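Local coordinates for uncharacterized protein (Clostridium sporogenes, PDB 4Q0Y) that is of unknown function but adopts a hot-dog fold resembling that of thioesterases, at residues S37-K40 and V41-S45. Residues are numbered along the deposited sequence; the frame is centred on the assembly and turned at random.
Sequences SKFK and VIMNS
F39 and M43, one turn apart on the helix 33-44, run alongside each other in the same direction. M43 is a selenomethionine. M43 CG sits 3.4 Å from F39 CE2, and M43 SE is 3.7 Å from F39 CZ. The approach is oblique: M43 SE stands 4.4 Å from the centroid of the F39 ring, 42° off the ring normal. This is a Met-aromatic contact. F39 reaches it with CG anti to the backbone N (chi1 -163°), which leans the ring along the helix toward M43. In M43 the turn at chi2 (-61°) brings SE beside the ring, and a further bend at chi3 carries the methyl CE away from it. The pair faces the sheet: F39 packs on L8 and I11 of strand 4-15, and both side chains touch L91 of strand 83-95.

K40 and N44 make the next i to i+4 pair, and their side chains cross at a slant. The amide ND2 of N44 lies 3.8 Å from CG of K40, a contact with the aliphatic part of the lysine. Their polar ends bond elsewhere, N44 ND2 to I5 O and K40 NZ to S6 O and to E4 of the second subunit, and the K40 side chain also lies about 4 Å from a bound cadmium ion.

Four main-chain bonds of the alpha-helical i to i+4 pattern tie the turns together. They include M43 N to F39 O (3.0 Å) and N44 N to K40 O (2.9 Å). The chemistry implies an amphipathic helix: an apolar side seats it on the hot-dog sheet, while K40 and S37, whose OG is hydrogen-bonded to OG1 of T48 of the second subunit, bond across the dimer interface.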
loop_
_atom_site.group_PDB
_atom_site.type_symbol
_atom_site.label_atom_id
_atom_site.label_comp_id
_atom_site.label_asym_id
_atom_site.label_seq_id
_atom_site.Cartn_x
_atom_site.Cartn_y
_atom_site.Cartn_z
ATOM N N SER B 37 -2.185 7.426 -1.727
ATOM C CA SER B 37 -1.374 6.239 -1.376
ATOM C C SER B 37 -2.260 5.083 -0.884
ATOM O O SER B 37 -2.112 3.957 -1.348
ATOM C CB SER B 37 -0.326 6.595 -0.311
ATOM O OG SER B 37 0.320 5.462 0.282
ATOM N N LYS B 38 -3.219 5.389 -0.002
ATOM C CA LYS B 38 -4.154 4.367 0.472
ATOM C C LYS B 38 -5.025 3.779 -0.656
ATOM O O LYS B 38 -5.218 2.539 -0.731
ATOM C CB LYS B 38 -5.027 4.902 1.591
ATOM C CG LYS B 38 -4.294 5.147 2.891
ATOM C CD LYS B 38 -5.156 5.971 3.828
ATOM C CE LYS B 38 -4.508 6.263 5.141
ATOM N NZ LYS B 38 -5.391 7.074 6.038
ATOM N N PHE B 39 -5.482 4.621 -1.577
ATOM C CA PHE B 39 -6.281 4.121 -2.727
ATOM C C PHE B 39 -5.436 3.277 -3.685
ATOM O O PHE B 39 -5.902 2.252 -4.189
ATOM C CB PHE B 39 -6.961 5.242 -3.480
ATOM C CG PHE B 39 -8.082 4.763 -4.369
ATOM C CD1 PHE B 39 -9.238 4.247 -3.798
ATOM C CD2 PHE B 39 -7.946 4.740 -5.745
ATOM C CE1 PHE B 39 -10.262 3.759 -4.606
ATOM C CE2 PHE B 39 -8.968 4.275 -6.567
ATOM C CZ PHE B 39 -10.124 3.780 -5.994
ATOM N N LYS B 40 -4.183 3.673 -3.896
ATOM C CA LYS B 40 -3.243 2.880 -4.721
ATOM C C LYS B 40 -3.136 1.453 -4.201
ATOM O O LYS B 40 -3.180 0.498 -4.978
ATOM C CB LYS B 40 -1.847 3.515 -4.757
ATOM C CG LYS B 40 -0.861 2.776 -5.664
ATOM C CD LYS B 40 0.554 3.352 -5.564
ATOM C CE LYS B 40 1.523 2.427 -4.872
ATOM N NZ LYS B 40 2.921 2.936 -4.935
ATOM N N VAL B 41 -2.933 1.325 -2.893
ATOM C CA VAL B 41 -2.736 0.030 -2.259
ATOM C C VAL B 41 -3.956 -0.876 -2.506
ATOM O O VAL B 41 -3.798 -2.033 -2.895
ATOM C CB VAL B 41 -2.417 0.178 -0.760
ATOM C CG1 VAL B 41 -2.517 -1.149 -0.020
ATOM C CG2 VAL B 41 -1.009 0.772 -0.598
ATOM N N ILE B 42 -5.162 -0.322 -2.333
ATOM C CA ILE B 42 -6.403 -1.066 -2.639
ATOM C C ILE B 42 -6.436 -1.504 -4.107
ATOM O O ILE B 42 -6.654 -2.696 -4.384
ATOM C CB ILE B 42 -7.665 -0.243 -2.297
ATOM C CG1 ILE B 42 -7.771 -0.134 -0.778
ATOM C CG2 ILE B 42 -8.923 -0.870 -2.931
ATOM C CD1 ILE B 42 -8.774 0.891 -0.303
HETATM N N MSE B 43 -6.176 -0.567 -5.024
HETATM C CA MSE B 43 -6.234 -0.848 -6.468
HETATM C C MSE B 43 -5.231 -1.910 -6.885
HETATM O O MSE B 43 -5.546 -2.747 -7.742
HETATM C CB MSE B 43 -6.085 0.403 -7.329
HETATM C CG MSE B 43 -7.245 1.394 -7.160
HETATM SE SE MSE B 43 -8.992 0.640 -7.686
HETATM C CE MSE B 43 -8.530 0.322 -9.574
ATOM N N ASN B 44 -4.037 -1.909 -6.288
ATOM C CA ASN B 44 -3.029 -2.951 -6.567
ATOM C C ASN B 44 -3.273 -4.303 -5.869
ATOM O O ASN B 44 -2.547 -5.261 -6.140
ATOM C CB ASN B 44 -1.620 -2.472 -6.210
ATOM C CG ASN B 44 -1.031 -1.544 -7.251
ATOM O OD1 ASN B 44 -1.396 -1.590 -8.430
ATOM N ND2 ASN B 44 -0.053 -0.776 -6.846
ATOM N N SER B 45 -4.245 -4.366 -4.963
ATOM C CA SER B 45 -4.511 -5.573 -4.206
ATOM C C SER B 45 -5.883 -6.197 -4.499
ATOM O O SER B 45 -6.256 -7.174 -3.825
ATOM C CB SER B 45 -4.302 -5.271 -2.725
ATOM O OG SER B 45 -5.319 -4.469 -2.233
#